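Local coordinates for protein glutamate--tRNA ligase (Methanothermobacter thermautotrophicus, PDB 3AII) that probably activates glutamate with ATP and transfers it to the acceptor end of tRNA, as a non-discriminating glutamyl-tRNA synthetase of class I, at residues A[313-324]-A[372-384]. Sequence-based numbering, arbitrary orientation.
Sequences EPPEFIHYGRLK and MVEIGVKIADSTM
L323 meets three apolar side chains at once, a worked example of how a chain leaving a strand, here 316-318, can pack on the last turn of a helix, 365-375, and the loop after it without forming a regular sheet. A chi1 of -158° sets CG opposite the backbone N, and from there the two methyls meet different neighbours. CD1 runs tip to tip onto I375 CD1 at 3.6 Å, while CD2 lies against M384 SD at 3.7 Å, the two side chains crossing at about a right angle. The M372 methyl closes the cluster, with CE 4.0 Å from L323 CD2. Cut back to an alanine, L323 would lose both methyls, which is likely to open a gap between the end of helix 365-375 and M384 and leave I375 and M372 without their apolar partner on 313-324. Farther along, Y320 sets its CB against V377, and its ring packs on helix 111-126.

Polar bonds border this cluster. G321 N gives K378 O a virtually straight bond of 2.8 Å (179° at the hydrogen). R322 N reaches D381 OD2 at 3.0 Å from above the carboxylate plane, and R322 O receives S382 N at 3.0 Å. R115 on helix 111-126, which begins within the predicted HIGH motif, ties both segments together, bonding to G321 O and G376 O.

At the solvent-facing edge the R322 guanidinium does not pair with D381, although the side chains run side by side; R322 NE stays 5.1 Å from D381 OD2. The chemistry thus implies that two backbone-to-backbone bonds, one backbone N-H on the D381 carboxylate and apolar packing join these segments of the catalytic domain, while R322 and K324, their charged groups near D381 but not touching it, probably add no more than a diffuse attraction.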
loop_
_atom_site.group_PDB
_atom_site.type_symbol
_atom_site.label_atom_id
_atom_site.label_comp_id
_atom_site.label_asym_id
_atom_site.label_seq_id
_atom_site.Cartn_x
_atom_site.Cartn_y
_atom_site.Cartn_z
ATOM N N GLU A 313 -19.783 -25.555 9.964
ATOM C CA GLU A 313 -19.781 -24.469 10.932
ATOM C C GLU A 313 -18.938 -23.320 10.403
ATOM O O GLU A 313 -17.777 -23.513 10.047
ATOM C CB GLU A 313 -19.223 -24.949 12.269
ATOM C CG GLU A 313 -19.287 -23.910 13.370
ATOM C CD GLU A 313 -18.815 -24.453 14.700
ATOM O OE1 GLU A 313 -18.315 -25.598 14.728
ATOM O OE2 GLU A 313 -18.945 -23.737 15.716
ATOM N N PRO A 314 -19.512 -22.112 10.371
ATOM C CA PRO A 314 -18.786 -20.961 9.833
ATOM C C PRO A 314 -17.674 -20.526 10.778
ATOM O O PRO A 314 -17.722 -20.815 11.975
ATOM C CB PRO A 314 -19.854 -19.862 9.747
ATOM C CG PRO A 314 -21.121 -20.456 10.322
ATOM C CD PRO A 314 -20.772 -21.722 11.022
ATOM N N PRO A 315 -16.671 -19.825 10.246
ATOM C CA PRO A 315 -15.638 -19.235 11.110
ATOM C C PRO A 315 -16.180 -18.031 11.875
ATOM O O PRO A 315 -17.221 -17.481 11.510
ATOM C CB PRO A 315 -14.576 -18.779 10.107
ATOM C CG PRO A 315 -15.345 -18.505 8.845
ATOM C CD PRO A 315 -16.480 -19.489 8.821
ATOM N N GLU A 316 -15.491 -17.617 12.934
ATOM C CA GLU A 316 -15.811 -16.339 13.548
ATOM C C GLU A 316 -15.602 -15.238 12.516
ATOM O O GLU A 316 -14.652 -15.285 11.734
ATOM C CB GLU A 316 -14.946 -16.089 14.787
ATOM C CG GLU A 316 -15.182 -17.099 15.901
ATOM C CD GLU A 316 -16.562 -16.974 16.526
ATOM O OE1 GLU A 316 -17.107 -15.847 16.551
ATOM O OE2 GLU A 316 -17.095 -17.998 17.001
ATOM N N PHE A 317 -16.507 -14.264 12.492
ATOM C CA PHE A 317 -16.401 -13.136 11.569
ATOM C C PHE A 317 -16.146 -11.852 12.342
ATOM O O PHE A 317 -16.922 -11.485 13.221
ATOM C CB PHE A 317 -17.674 -12.988 10.728
ATOM C CG PHE A 317 -17.791 -13.987 9.607
ATOM C CD1 PHE A 317 -17.184 -13.750 8.381
ATOM C CD2 PHE A 317 -18.524 -15.157 9.774
ATOM C CE1 PHE A 317 -17.295 -14.667 7.347
ATOM C CE2 PHE A 317 -18.642 -16.072 8.745
ATOM C CZ PHE A 317 -18.028 -15.829 7.527
ATOM N N ILE A 318 -15.053 -11.172 12.008
ATOM C CA ILE A 318 -14.685 -9.935 12.684
ATOM C C ILE A 318 -14.445 -8.834 11.660
ATOM O O ILE A 318 -13.508 -8.905 10.865
ATOM C CB ILE A 318 -13.441 -10.135 13.557
ATOM C CG1 ILE A 318 -13.697 -11.260 14.564
ATOM C CG2 ILE A 318 -13.074 -8.839 14.271
ATOM C CD1 ILE A 318 -12.452 -11.834 15.179
ATOM N N HIS A 319 -15.312 -7.826 11.673
ATOM C CA HIS A 319 -15.271 -6.760 10.681
ATOM C C HIS A 319 -14.863 -5.445 11.340
ATOM O O HIS A 319 -15.401 -5.072 12.383
ATOM C CB HIS A 319 -16.640 -6.596 10.020
ATOM C CG HIS A 319 -16.960 -7.653 9.011
ATOM N ND1 HIS A 319 -17.102 -8.985 9.343
ATOM C CD2 HIS A 319 -17.186 -7.574 7.677
ATOM C CE1 HIS A 319 -17.389 -9.680 8.257
ATOM N NE2 HIS A 319 -17.448 -8.847 7.233
ATOM N N TYR A 320 -13.909 -4.750 10.734
ATOM C CA TYR A 320 -13.454 -3.481 11.291
ATOM C C TYR A 320 -13.728 -2.313 10.349
ATOM O O TYR A 320 -13.918 -2.496 9.143
ATOM C CB TYR A 320 -11.972 -3.550 11.668
ATOM C CG TYR A 320 -11.058 -3.996 10.551
ATOM C CD1 TYR A 320 -10.508 -5.274 10.547
ATOM C CD2 TYR A 320 -10.737 -3.142 9.504
ATOM C CE1 TYR A 320 -9.658 -5.684 9.534
ATOM C CE2 TYR A 320 -9.895 -3.545 8.481
ATOM C CZ TYR A 320 -9.360 -4.818 8.504
ATOM O OH TYR A 320 -8.522 -5.221 7.494
ATOM N N GLY A 321 -13.741 -1.108 10.910
ATOM C CA GLY A 321 -14.127 0.074 10.165
ATOM C C GLY A 321 -13.202 0.443 9.025
ATOM O O GLY A 321 -12.063 -0.013 8.959
ATOM N N ARG A 322 -13.702 1.284 8.126
ATOM C CA ARG A 322 -12.913 1.741 6.993
ATOM C C ARG A 322 -11.827 2.713 7.430
ATOM O O ARG A 322 -11.932 3.358 8.474
ATOM C CB ARG A 322 -13.809 2.395 5.939
ATOM C CG ARG A 322 -14.829 1.451 5.331
ATOM C CD ARG A 322 -15.564 2.096 4.170
ATOM N NE ARG A 322 -16.435 1.143 3.487
ATOM C CZ ARG A 322 -17.105 1.409 2.372
ATOM N NH1 ARG A 322 -17.008 2.605 1.807
ATOM N NH2 ARG A 322 -17.874 0.479 1.820
ATOM N N LEU A 323 -10.780 2.805 6.620
ATOM C CA LEU A 323 -9.706 3.747 6.858
ATOM C C LEU A 323 -9.601 4.649 5.638
ATOM O O LEU A 323 -9.423 4.168 4.520
ATOM C CB LEU A 323 -8.391 3.002 7.077
ATOM C CG LEU A 323 -7.313 3.774 7.828
ATOM C CD1 LEU A 323 -7.771 4.022 9.252
ATOM C CD2 LEU A 323 -5.997 3.016 7.810
ATOM N N LYS A 324 -9.723 5.955 5.848
ATOM C CA LYS A 324 -9.714 6.901 4.740
ATOM C C LYS A 324 -8.931 8.166 5.080
ATOM O O LYS A 324 -8.979 8.650 6.210
ATOM C CB LYS A 324 -11.147 7.255 4.335
ATOM C CG LYS A 324 -11.979 6.055 3.902
ATOM C CD LYS A 324 -13.424 6.437 3.622
ATOM C CE LYS A 324 -14.220 5.238 3.132
ATOM N NZ LYS A 324 -15.632 5.591 2.823
ATOM N N MET A 372 -1.105 0.581 11.898
ATOM C CA MET A 372 -2.203 -0.382 11.848
ATOM C C MET A 372 -2.480 -1.048 13.185
ATOM O O MET A 372 -3.634 -1.337 13.509
ATOM C CB MET A 372 -1.954 -1.438 10.769
ATOM C CG MET A 372 -1.804 -0.837 9.378
ATOM S SD MET A 372 -3.128 0.320 8.990
ATOM C CE MET A 372 -2.804 0.644 7.261
ATOM N N VAL A 373 -1.432 -1.313 13.948
ATOM C CA VAL A 373 -1.590 -1.930 15.259
ATOM C C VAL A 373 -2.305 -0.989 16.224
ATOM O O VAL A 373 -3.210 -1.406 16.946
ATOM C CB VAL A 373 -0.239 -2.353 15.858
ATOM C CG1 VAL A 373 -0.385 -2.668 17.340
ATOM C CG2 VAL A 373 0.316 -3.565 15.103
ATOM N N GLU A 374 -1.903 0.278 16.235
ATOM C CA GLU A 374 -2.492 1.230 17.174
ATOM C C GLU A 374 -3.941 1.578 16.821
ATOM O O GLU A 374 -4.736 1.895 17.700
ATOM C CB GLU A 374 -1.615 2.483 17.346
ATOM C CG GLU A 374 -1.749 3.547 16.270
ATOM C CD GLU A 374 -0.752 4.693 16.454
ATOM O OE1 GLU A 374 0.130 4.595 17.336
ATOM O OE2 GLU A 374 -0.845 5.692 15.710
ATOM N N ILE A 375 -4.282 1.513 15.538
ATOM C CA ILE A 375 -5.679 1.648 15.122
ATOM C C ILE A 375 -6.491 0.401 15.493
ATOM O O ILE A 375 -7.662 0.500 15.860
ATOM C CB ILE A 375 -5.806 1.924 13.612
ATOM C CG1 ILE A 375 -5.273 3.320 13.284
ATOM C CG2 ILE A 375 -7.257 1.791 13.163
ATOM C CD1 ILE A 375 -5.230 3.625 11.803
ATOM N N GLY A 376 -5.865 -0.770 15.396
ATOM C CA GLY A 376 -6.497 -2.020 15.790
ATOM C C GLY A 376 -7.737 -2.392 14.992
ATOM O O GLY A 376 -7.953 -1.889 13.886
ATOM N N VAL A 377 -8.555 -3.277 15.557
ATOM C CA VAL A 377 -9.760 -3.753 14.878
ATOM C C VAL A 377 -10.986 -2.915 15.244
ATOM O O VAL A 377 -12.100 -3.431 15.382
ATOM C CB VAL A 377 -10.023 -5.245 15.164
ATOM C CG1 VAL A 377 -8.925 -6.097 14.546
ATOM C CG2 VAL A 377 -10.110 -5.495 16.658
ATOM N N LYS A 378 -10.762 -1.612 15.385
ATOM C CA LYS A 378 -11.817 -0.663 15.719
ATOM C C LYS A 378 -13.055 -0.854 14.844
ATOM O O LYS A 378 -12.972 -0.829 13.613
ATOM C CB LYS A 378 -11.285 0.768 15.578
ATOM C CG LYS A 378 -12.299 1.855 15.887
ATOM C CD LYS A 378 -11.669 3.230 15.782
ATOM C CE LYS A 378 -12.698 4.323 16.022
ATOM N NZ LYS A 378 -12.063 5.666 16.076
ATOM N N ILE A 379 -14.208 -1.042 15.481
ATOM C CA ILE A 379 -15.444 -1.246 14.736
ATOM C C ILE A 379 -15.828 0.003 13.951
ATOM O O ILE A 379 -16.191 -0.072 12.779
ATOM C CB ILE A 379 -16.616 -1.644 15.654
ATOM C CG1 ILE A 379 -16.229 -2.831 16.542
ATOM C CG2 ILE A 379 -17.849 -1.967 14.820
ATOM C CD1 ILE A 379 -15.818 -4.067 15.772
ATOM N N ALA A 380 -15.737 1.157 14.603
ATOM C CA ALA A 380 -16.131 2.407 13.969
ATOM C C ALA A 380 -15.125 2.858 12.911
ATOM O O ALA A 380 -13.921 2.608 13.026
ATOM C CB ALA A 380 -16.333 3.490 15.019
ATOM N N ASP A 381 -15.631 3.520 11.877
ATOM C CA ASP A 381 -14.796 4.066 10.825
ATOM C C ASP A 381 -13.772 5.023 11.418
ATOM O O ASP A 381 -14.118 5.910 12.195
ATOM C CB ASP A 381 -15.658 4.815 9.813
ATOM C CG ASP A 381 -15.574 4.223 8.429
ATOM O OD1 ASP A 381 -14.953 4.860 7.551
ATOM O OD2 ASP A 381 -16.128 3.123 8.220
ATOM N N SER A 382 -12.508 4.837 11.059
ATOM C CA SER A 382 -11.469 5.775 11.458
ATOM C C SER A 382 -11.009 6.591 10.253
ATOM O O SER A 382 -11.426 6.328 9.122
ATOM C CB SER A 382 -10.296 5.046 12.119
ATOM O OG SER A 382 -9.928 3.893 11.387
ATOM N N THR A 383 -10.160 7.584 10.497
ATOM C CA THR A 383 -9.714 8.481 9.435
ATOM C C THR A 383 -8.242 8.845 9.582
ATOM O O THR A 383 -7.898 9.794 10.287
ATOM C CB THR A 383 -10.545 9.780 9.411
ATOM O OG1 THR A 383 -11.936 9.460 9.282
ATOM C CG2 THR A 383 -10.124 10.663 8.246
ATOM N N MET A 384 -7.374 8.092 8.913
ATOM C CA MET A 384 -5.941 8.370 8.960
ATOM C C MET A 384 -5.503 9.264 7.803
ATOM O O MET A 384 -6.022 9.169 6.690
ATOM C CB MET A 384 -5.125 7.069 8.992
ATOM C CG MET A 384 -4.163 6.874 7.821
ATOM S SD MET A 384 -4.960 6.231 6.331
ATOM C CE MET A 384 -3.569 6.106 5.201
#